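Local coordinates for integrase (Bovine immunodeficiency virus, PDB 3KKS), which probably catalyses, through its catalytic core domain, insertion of the DNA copy of the viral genome into host DNA, at residues A[26-31]-A[126-131]; A[36-41]-A[67-72]; A[56-61]-A[83-88]. One frame throughout, in Å; residues are numbered along the deposited sequence.

Interaction 1. Residues A[26-31]-A[126-131]; sequences GLVEAQ and SLNKKR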
loop_
_atom_site.group_PDB
_atom_site.type_symbol
_atom_site.label_atom_id
_atom_site.label_comp_id
_atom_site.label_asym_id
_atom_site.label_seq_id
_atom_site.Cartn_x
_atom_site.Cartn_y
_atom_site.Cartn_z
ATOM N N GLY A 26 -5.173 -0.325 8.143
ATOM C CA GLY A 26 -4.496 0.925 7.851
ATOM C C GLY A 26 -3.013 0.669 7.614
ATOM O O GLY A 26 -2.238 1.599 7.419
ATOM N N LEU A 27 -2.616 -0.600 7.638
ATOM C CA LEU A 27 -1.220 -0.976 7.427
ATOM C C LEU A 27 -0.792 -0.476 6.058
ATOM O O LEU A 27 -1.521 -0.631 5.078
ATOM C CB LEU A 27 -1.057 -2.502 7.495
ATOM C CG LEU A 27 0.334 -3.083 7.802
ATOM C CD1 LEU A 27 0.275 -4.595 7.762
ATOM C CD2 LEU A 27 1.337 -2.609 6.796
ATOM N N VAL A 28 0.393 0.115 5.980
ATOM C CA VAL A 28 0.877 0.632 4.710
ATOM C C VAL A 28 2.047 -0.157 4.156
ATOM O O VAL A 28 2.937 -0.573 4.900
ATOM C CB VAL A 28 1.338 2.102 4.835
ATOM C CG1 VAL A 28 1.733 2.647 3.450
ATOM C CG2 VAL A 28 0.229 2.948 5.442
ATOM N N GLU A 29 2.021 -0.361 2.843
ATOM C CA GLU A 29 3.086 -1.044 2.119
ATOM C C GLU A 29 3.431 -0.145 0.947
ATOM O O GLU A 29 2.537 0.397 0.296
ATOM C CB GLU A 29 2.625 -2.392 1.598
ATOM C CG GLU A 29 3.242 -3.552 2.333
ATOM C CD GLU A 29 4.736 -3.375 2.559
ATOM O OE1 GLU A 29 5.469 -3.057 1.591
ATOM O OE2 GLU A 29 5.173 -3.561 3.716
ATOM N N ALA A 30 4.716 0.032 0.682
ATOM C CA ALA A 30 5.133 0.899 -0.414
ATOM C C ALA A 30 6.428 0.386 -0.995
ATOM O O ALA A 30 7.150 -0.365 -0.340
ATOM C CB ALA A 30 5.305 2.343 0.082
ATOM N N GLN A 31 6.730 0.808 -2.215
ATOM C CA GLN A 31 7.937 0.349 -2.888
ATOM C C GLN A 31 8.332 1.376 -3.936
ATOM O O GLN A 31 7.474 1.878 -4.654
ATOM C CB GLN A 31 7.644 -0.980 -3.589
ATOM C CG GLN A 31 8.725 -2.024 -3.483
ATOM C CD GLN A 31 8.593 -2.874 -2.232
ATOM O OE1 GLN A 31 8.678 -2.376 -1.111
ATOM N NE2 GLN A 31 8.385 -4.169 -2.423
ATOM N N SER A 126 7.664 3.105 10.959
ATOM C CA SER A 126 7.119 4.137 11.827
ATOM C C SER A 126 5.594 4.127 11.798
ATOM O O SER A 126 4.940 4.139 12.840
ATOM C CB SER A 126 7.637 5.514 11.370
ATOM O OG SER A 126 6.989 6.575 12.053
ATOM N N LEU A 127 5.035 4.120 10.595
ATOM C CA LEU A 127 3.589 4.120 10.415
ATOM C C LEU A 127 2.921 2.859 10.909
ATOM O O LEU A 127 1.867 2.908 11.539
ATOM C CB LEU A 127 3.236 4.298 8.935
ATOM C CG LEU A 127 3.661 5.612 8.275
ATOM C CD1 LEU A 127 3.263 5.596 6.820
ATOM C CD2 LEU A 127 3.004 6.781 8.992
ATOM N N ASN A 128 3.542 1.722 10.626
ATOM C CA ASN A 128 2.969 0.442 10.987
ATOM C C ASN A 128 3.260 -0.116 12.361
ATOM O O ASN A 128 2.428 -0.829 12.927
ATOM C CB ASN A 128 3.376 -0.596 9.949
ATOM C CG ASN A 128 2.888 -0.244 8.563
ATOM O OD1 ASN A 128 1.858 0.408 8.413
ATOM N ND2 ASN A 128 3.610 -0.691 7.542
ATOM N N LYS A 129 4.427 0.212 12.901
ATOM C CA LYS A 129 4.833 -0.332 14.182
ATOM C C LYS A 129 5.150 0.657 15.294
ATOM O O LYS A 129 5.339 0.244 16.434
ATOM C CB LYS A 129 6.062 -1.213 13.977
ATOM C CG LYS A 129 5.886 -2.337 12.973
ATOM C CD LYS A 129 7.200 -3.086 12.795
ATOM C CE LYS A 129 6.992 -4.426 12.128
ATOM N NZ LYS A 129 8.291 -5.139 12.005
ATOM N N LYS A 130 5.213 1.950 14.997
ATOM C CA LYS A 130 5.574 2.898 16.048
ATOM C C LYS A 130 4.524 3.917 16.451
ATOM O O LYS A 130 4.849 4.984 16.967
ATOM C CB LYS A 130 6.879 3.598 15.662
ATOM C CG LYS A 130 8.054 2.630 15.604
ATOM C CD LYS A 130 9.303 3.280 15.066
ATOM C CE LYS A 130 10.502 2.357 15.235
ATOM N NZ LYS A 130 11.710 2.876 14.524
ATOM N N ARG A 131 3.264 3.585 16.219
ATOM C CA ARG A 131 2.162 4.455 16.593
ATOM C C ARG A 131 0.997 3.546 16.952
ATOM O O ARG A 131 0.826 2.474 16.366
ATOM C CB ARG A 131 1.783 5.380 15.433
ATOM C CG ARG A 131 1.300 4.651 14.210
ATOM C CD ARG A 131 1.834 5.298 12.958
ATOM N NE ARG A 131 0.919 6.271 12.380
ATOM C CZ ARG A 131 0.068 6.013 11.392
ATOM N NH1 ARG A 131 0.001 4.804 10.862
ATOM N NH2 ARG A 131 -0.701 6.979 10.914
HETATM O O HOH W 1 0.061 2.445 9.130
#
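Leu127, on the last turn of helix 116-129, points at Val28 on the outer strand 28-33, and the branch ends meet at 4.3 Å, CD1 of Leu127 against CG2 of Val28. Two branched aliphatic residues suit this place, because helix 89-109 closes round the same spot, with Ala98 touching Val28 and Leu102 touching Leu127. Asn128 follows and carries most of the contact. With its CG beside the backbone N (chi1 -60°), the carboxamide reaches the strand edge and pairs with both polar backbone atoms of Val28. Val28 N donates to OD1 of Asn128 over 2.9 Å, nearly straight at 174° although tilted from the carbonyl plane, while ND2 of Asn128 gives a 2.7 Å bond to Val28 O, lying in the carbonyl plane on a lone pair. The two bonds fix the rotation of the amide, and Leu27 crosses it at about a right angle, its CD2 3.1 Å from Asn128 ND2. A water within hydrogen-bonding distance of OD1 of Asn128 and Gly26 O, probably donating to them, extends the polar link into the loop before the strand. Beyond the helix end, Arg131 turns back and forms a salt bridge with Asp101. An asparagine offering donor and acceptor together imitates one residue of a neighbouring strand, and here it joins a helix end to the edge strand of the ribonuclease H-like sheet.

Interaction 2. Residues A[36-41]-A[67-72]; sequences ETALQV and AHRIEN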
loop_
_atom_site.group_PDB
_atom_site.type_symbol
_atom_site.label_atom_id
_atom_site.label_comp_id
_atom_site.label_asym_id
_atom_site.label_seq_id
_atom_site.Cartn_x
_atom_site.Cartn_y
_atom_site.Cartn_z
ATOM N N GLU A 36 6.503 4.240 -14.024
ATOM C CA GLU A 36 5.099 3.852 -13.901
ATOM C C GLU A 36 4.620 2.983 -15.053
ATOM O O GLU A 36 4.027 3.481 -16.011
ATOM C CB GLU A 36 4.207 5.088 -13.817
ATOM C CG GLU A 36 4.073 5.677 -12.429
ATOM C CD GLU A 36 3.147 6.873 -12.407
ATOM O OE1 GLU A 36 3.568 7.960 -12.869
ATOM O OE2 GLU A 36 1.999 6.721 -11.937
ATOM N N THR A 37 4.876 1.685 -14.954
ATOM C CA THR A 37 4.464 0.744 -15.986
ATOM C C THR A 37 3.648 -0.379 -15.372
ATOM O O THR A 37 3.602 -0.535 -14.149
ATOM C CB THR A 37 5.676 0.112 -16.698
ATOM O OG1 THR A 37 6.598 -0.383 -15.721
ATOM C CG2 THR A 37 6.371 1.129 -17.583
ATOM N N ALA A 38 3.011 -1.165 -16.227
ATOM C CA ALA A 38 2.209 -2.278 -15.765
ATOM C C ALA A 38 3.131 -3.364 -15.236
ATOM O O ALA A 38 2.764 -4.120 -14.341
ATOM C CB ALA A 38 1.366 -2.822 -16.909
ATOM N N LEU A 39 4.330 -3.442 -15.808
ATOM C CA LEU A 39 5.311 -4.437 -15.406
ATOM C C LEU A 39 5.760 -4.193 -13.969
ATOM O O LEU A 39 5.804 -5.115 -13.162
ATOM C CB LEU A 39 6.510 -4.408 -16.365
ATOM C CG LEU A 39 7.688 -5.376 -16.171
ATOM C CD1 LEU A 39 8.659 -4.810 -15.170
ATOM C CD2 LEU A 39 7.195 -6.735 -15.736
ATOM N N GLN A 40 6.092 -2.950 -13.648
ATOM C CA GLN A 40 6.513 -2.630 -12.293
ATOM C C GLN A 40 5.350 -2.895 -11.347
ATOM O O GLN A 40 5.521 -3.549 -10.318
ATOM C CB GLN A 40 6.953 -1.174 -12.190
ATOM C CG GLN A 40 8.177 -0.853 -13.022
ATOM C CD GLN A 40 9.287 -1.851 -12.815
ATOM O OE1 GLN A 40 9.591 -2.235 -11.683
ATOM N NE2 GLN A 40 9.908 -2.279 -13.909
ATOM N N VAL A 41 4.165 -2.408 -11.702
ATOM C CA VAL A 41 2.998 -2.628 -10.861
ATOM C C VAL A 41 2.786 -4.115 -10.572
ATOM O O VAL A 41 2.481 -4.493 -9.443
ATOM C CB VAL A 41 1.727 -2.039 -11.496
ATOM C CG1 VAL A 41 0.488 -2.505 -10.723
ATOM C CG2 VAL A 41 1.805 -0.515 -11.461
ATOM N N ALA A 67 -4.136 -2.602 -17.358
ATOM C CA ALA A 67 -3.607 -3.440 -18.434
ATOM C C ALA A 67 -4.045 -4.892 -18.246
ATOM O O ALA A 67 -4.304 -5.320 -17.119
ATOM C CB ALA A 67 -2.091 -3.352 -18.458
ATOM N N HIS A 68 -4.146 -5.637 -19.348
ATOM C CA HIS A 68 -4.536 -7.047 -19.287
ATOM C C HIS A 68 -3.541 -7.774 -18.394
ATOM O O HIS A 68 -3.871 -8.764 -17.742
ATOM C CB HIS A 68 -4.534 -7.674 -20.687
ATOM C CG HIS A 68 -5.746 -7.338 -21.497
ATOM N ND1 HIS A 68 -5.750 -7.357 -22.878
ATOM C CD2 HIS A 68 -6.997 -6.982 -21.122
ATOM C CE1 HIS A 68 -6.950 -7.024 -23.315
ATOM N NE2 HIS A 68 -7.727 -6.791 -22.273
ATOM N N ARG A 69 -2.316 -7.267 -18.387
ATOM C CA ARG A 69 -1.249 -7.819 -17.568
ATOM C C ARG A 69 -1.723 -7.880 -16.110
ATOM O O ARG A 69 -1.652 -8.925 -15.462
ATOM C CB ARG A 69 -0.006 -6.920 -17.698
ATOM C CG ARG A 69 0.939 -6.940 -16.505
ATOM C CD ARG A 69 2.077 -7.924 -16.678
ATOM N NE ARG A 69 3.043 -7.464 -17.671
ATOM C CZ ARG A 69 4.193 -8.075 -17.930
ATOM N NH1 ARG A 69 4.530 -9.176 -17.268
ATOM N NH2 ARG A 69 5.005 -7.586 -18.854
ATOM N N ILE A 70 -2.234 -6.759 -15.613
ATOM C CA ILE A 70 -2.704 -6.662 -14.234
ATOM C C ILE A 70 -4.005 -7.406 -14.003
ATOM O O ILE A 70 -4.191 -8.050 -12.963
ATOM C CB ILE A 70 -2.887 -5.187 -13.826
ATOM C CG1 ILE A 70 -1.580 -4.431 -14.071
ATOM C CG2 ILE A 70 -3.314 -5.088 -12.369
ATOM C CD1 ILE A 70 -0.342 -5.142 -13.524
ATOM N N GLU A 71 -4.907 -7.314 -14.977
ATOM C CA GLU A 71 -6.197 -7.987 -14.892
ATOM C C GLU A 71 -6.011 -9.499 -14.846
ATOM O O GLU A 71 -6.636 -10.188 -14.044
ATOM C CB GLU A 71 -7.068 -7.610 -16.091
ATOM C CG GLU A 71 -8.276 -6.742 -15.734
ATOM C CD GLU A 71 -8.198 -5.347 -16.324
ATOM O OE1 GLU A 71 -7.950 -5.232 -17.546
ATOM O OE2 GLU A 71 -8.392 -4.368 -15.569
ATOM N N ASN A 72 -5.152 -10.024 -15.708
ATOM C CA ASN A 72 -4.919 -11.460 -15.706
ATOM C C ASN A 72 -4.122 -11.900 -14.469
ATOM O O ASN A 72 -4.337 -12.989 -13.941
ATOM C CB ASN A 72 -4.199 -11.887 -16.987
ATOM C CG ASN A 72 -5.091 -11.787 -18.219
ATOM O OD1 ASN A 72 -6.316 -11.765 -18.115
ATOM N ND2 ASN A 72 -4.475 -11.743 -19.392
#
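Ile70 sets its CG1 beside the backbone N (chi1 -55°) and bends again at chi2 (-48°), which carries CD1 across to Ala38 and Val41; Arg69, with CG anti to its own N and beside the carbonyl carbon (chi1 153°), folds back at the next two torsions toward Leu39. Together they make a helix-helix packing contact between the first turns of helices 38-51 and 68-76 in the ribonuclease H-like core. Ile70 CD1 lies 3.4 Å from Ala38 O and 3.9 Å from Val41 CG1, the Val41 and Ile70 side chains crossing at about a right angle. Isoleucine suits the site, being long enough to bridge the helices and apolar enough for a buried place that Ala42 and Ile45 also line. Nearer the surface, the aliphatic part of Arg69 passes Ala38, and Leu39 runs alongside it in the same direction. CD2 of Leu39 sits over one face of the guanidinium, 3.6 Å above its plane and displaced toward the rim, where a methyl can pack without interfering with the N-H groups round the edge. Thr37 caps its helix through OG1, which accepts a weak bond from Gln40 N, while Ala67 merely occupies the N-cap position of the other helix. The small alanines allow the backbones to approach, Ala38 CB meeting Ala67 CB at 3.8 Å.

Interaction 3. Residues A[56-61]-A[83-88]; sequences HLHSDN and TGIPYN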
loop_
_atom_site.group_PDB
_atom_site.type_symbol
_atom_site.label_atom_id
_atom_site.label_comp_id
_atom_site.label_asym_id
_atom_site.label_seq_id
_atom_site.Cartn_x
_atom_site.Cartn_y
_atom_site.Cartn_z
ATOM N N HIS A 56 -8.706 -8.579 -2.205
ATOM C CA HIS A 56 -9.343 -7.632 -3.094
ATOM C C HIS A 56 -8.404 -6.458 -3.317
ATOM O O HIS A 56 -7.847 -5.907 -2.365
ATOM C CB HIS A 56 -10.667 -7.170 -2.465
ATOM C CG HIS A 56 -11.508 -6.317 -3.362
ATOM N ND1 HIS A 56 -12.864 -6.160 -3.174
ATOM C CD2 HIS A 56 -11.187 -5.557 -4.439
ATOM C CE1 HIS A 56 -13.343 -5.343 -4.096
ATOM N NE2 HIS A 56 -12.345 -4.963 -4.875
ATOM N N LEU A 57 -8.234 -6.081 -4.581
ATOM C CA LEU A 57 -7.350 -4.987 -4.952
ATOM C C LEU A 57 -8.143 -3.883 -5.650
ATOM O O LEU A 57 -8.915 -4.153 -6.569
ATOM C CB LEU A 57 -6.255 -5.523 -5.874
ATOM C CG LEU A 57 -4.903 -4.812 -5.947
ATOM C CD1 LEU A 57 -4.352 -4.547 -4.553
ATOM C CD2 LEU A 57 -3.934 -5.690 -6.728
ATOM N N HIS A 58 -7.953 -2.643 -5.209
ATOM C CA HIS A 58 -8.656 -1.500 -5.789
ATOM C C HIS A 58 -7.669 -0.404 -6.196
ATOM O O HIS A 58 -6.588 -0.290 -5.618
ATOM C CB HIS A 58 -9.649 -0.935 -4.770
ATOM C CG HIS A 58 -10.552 0.127 -5.321
ATOM N ND1 HIS A 58 -11.521 -0.139 -6.267
ATOM C CD2 HIS A 58 -10.633 1.449 -5.059
ATOM C CE1 HIS A 58 -12.160 0.980 -6.563
ATOM N NE2 HIS A 58 -11.641 1.958 -5.844
ATOM N N SER A 59 -8.042 0.396 -7.191
ATOM C CA SER A 59 -7.198 1.493 -7.665
ATOM C C SER A 59 -7.974 2.392 -8.628
ATOM O O SER A 59 -9.167 2.187 -8.850
ATOM C CB SER A 59 -5.979 0.942 -8.387
ATOM O OG SER A 59 -6.379 0.174 -9.501
ATOM N N ASP A 60 -7.297 3.387 -9.197
ATOM C CA ASP A 60 -7.951 4.268 -10.154
ATOM C C ASP A 60 -7.815 3.664 -11.543
ATOM O O ASP A 60 -7.209 2.610 -11.713
ATOM C CB ASP A 60 -7.353 5.684 -10.133
ATOM C CG ASP A 60 -5.863 5.708 -10.422
ATOM O OD1 ASP A 60 -5.422 5.065 -11.393
ATOM O OD2 ASP A 60 -5.126 6.388 -9.674
ATOM N N ASN A 61 -8.373 4.350 -12.532
ATOM C CA ASN A 61 -8.358 3.893 -13.913
ATOM C C ASN A 61 -7.023 4.087 -14.619
ATOM O O ASN A 61 -6.942 4.006 -15.847
ATOM C CB ASN A 61 -9.460 4.613 -14.688
ATOM C CG ASN A 61 -10.323 3.660 -15.474
ATOM O OD1 ASN A 61 -10.680 2.587 -14.983
ATOM N ND2 ASN A 61 -10.679 4.047 -16.696
ATOM N N THR A 83 -12.046 -0.914 -9.880
ATOM C CA THR A 83 -11.466 0.365 -10.273
ATOM C C THR A 83 -12.416 1.543 -10.040
ATOM O O THR A 83 -13.606 1.360 -9.791
ATOM C CB THR A 83 -11.052 0.316 -11.766
ATOM O OG1 THR A 83 -10.097 -0.735 -11.956
ATOM C CG2 THR A 83 -10.429 1.631 -12.209
ATOM N N GLY A 84 -11.872 2.754 -10.107
ATOM C CA GLY A 84 -12.682 3.939 -9.913
ATOM C C GLY A 84 -12.837 4.360 -8.467
ATOM O O GLY A 84 -13.829 4.034 -7.817
ATOM N N ILE A 85 -11.849 5.086 -7.959
ATOM C CA ILE A 85 -11.884 5.569 -6.585
ATOM C C ILE A 85 -13.088 6.505 -6.423
ATOM O O ILE A 85 -13.399 7.290 -7.321
ATOM C CB ILE A 85 -10.574 6.317 -6.243
ATOM C CG1 ILE A 85 -9.397 5.337 -6.325
ATOM C CG2 ILE A 85 -10.660 6.941 -4.855
ATOM C CD1 ILE A 85 -8.044 5.957 -6.041
ATOM N N PRO A 86 -13.778 6.437 -5.273
ATOM C CA PRO A 86 -13.497 5.551 -4.136
ATOM C C PRO A 86 -14.180 4.190 -4.211
ATOM O O PRO A 86 -14.833 3.845 -5.199
ATOM C CB PRO A 86 -14.013 6.348 -2.926
ATOM C CG PRO A 86 -14.356 7.732 -3.476
ATOM C CD PRO A 86 -14.766 7.454 -4.886
ATOM N N TYR A 87 -14.007 3.422 -3.143
ATOM C CA TYR A 87 -14.630 2.116 -3.018
ATOM C C TYR A 87 -15.803 2.407 -2.089
ATOM O O TYR A 87 -16.965 2.241 -2.460
ATOM C CB TYR A 87 -13.674 1.115 -2.365
ATOM C CG TYR A 87 -14.205 -0.299 -2.373
ATOM C CD1 TYR A 87 -14.346 -1.001 -3.570
ATOM C CD2 TYR A 87 -14.595 -0.927 -1.190
ATOM C CE1 TYR A 87 -14.870 -2.293 -3.591
ATOM C CE2 TYR A 87 -15.121 -2.219 -1.199
ATOM C CZ TYR A 87 -15.252 -2.898 -2.400
ATOM O OH TYR A 87 -15.769 -4.178 -2.411
ATOM N N ASN A 88 -15.472 2.861 -0.882
ATOM C CA ASN A 88 -16.462 3.239 0.121
ATOM C C ASN A 88 -15.864 4.382 0.946
ATOM O O ASN A 88 -14.664 4.397 1.220
ATOM C CB ASN A 88 -16.832 2.047 1.017
ATOM C CG ASN A 88 -15.806 1.773 2.095
ATOM O OD1 ASN A 88 -15.602 2.587 2.998
ATOM N ND2 ASN A 88 -15.157 0.615 2.012
#
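This is a surface contact, largely of aromatic and loop packing, between strand 56-59 with its outgoing loop and the connection that leaves strand 80-83 for helix 89-109. Its main member is His58, whose ring lies among the backbone of Thr83, Gly84, Ile85 and Pro86. Gly84 O approaches the ring edge in plane, 3.6 Å from NE2, a buried nitrogen with no polar partner in the model. Over one face comes Tyr87: its CB makes a CH-pi contact 4.2 Å from the ring centroid, and its own ring turns an edge to the same imidazole, a T-shaped pair with planes at 63°. Tyr87 has CG trans to its backbone N (chi1 -173°), a torsion that sends the phenol past His58 to His56, where OH comes to 3.2 Å from CE1 of His56. Both histidines hydrogen-bond to the hydroxyl of Thr82, His58 through ND1 and His56 through NE2, so one threonine steadies two rings of the aromatic cluster. Farther along, Ser59 O accepts a weak, bent bond from Gly84 N and a CA-H contact from Thr83. At the positive phi of Gly84 a side chain would press on the carbonyl O of Thr83, so glycine fits; the peptide before Pro86 is cis. CG2 of Thr83 lies against the loop after strand 56-59, 3.4 Å from Asp60 C, while Ile85 CD1 meets Asp60 CB at 4.2 Å. Asp60 OD1 accepts from Gly62 N, and its OD2 lies close to OD1 of Asp8, a pair of like charges. Asp8 on strand 4-12 and Asp60 just past the end of strand 56-59 lie as expected for the first two acidic residues of the DDE motif, which in retroviral integrases form the metal-binding active site.

In the fold
The contacts are spread across one ribonuclease H-like domain. Interactions 1 and 3 reach the same mixed sheet, the first at outermost strand 28-33 and the third at strand 56-59, beside the other outermost strand 80-83; their centres are about 20 Å apart, on opposite sides of the chain's centre. Interaction 2, its centre about 15 Å from that of interaction 3 and about 24 Å from that of interaction 1, pairs helix 38-51, before strand 56-59, with helix 68-76, beyond it and the short helix 63-66. Along the chain interactions 2 and 3 alternate, and segments 26-31 and 126-131 enclose both. Together they tie distant segments into one domain, reaching the loop beside the probable active site.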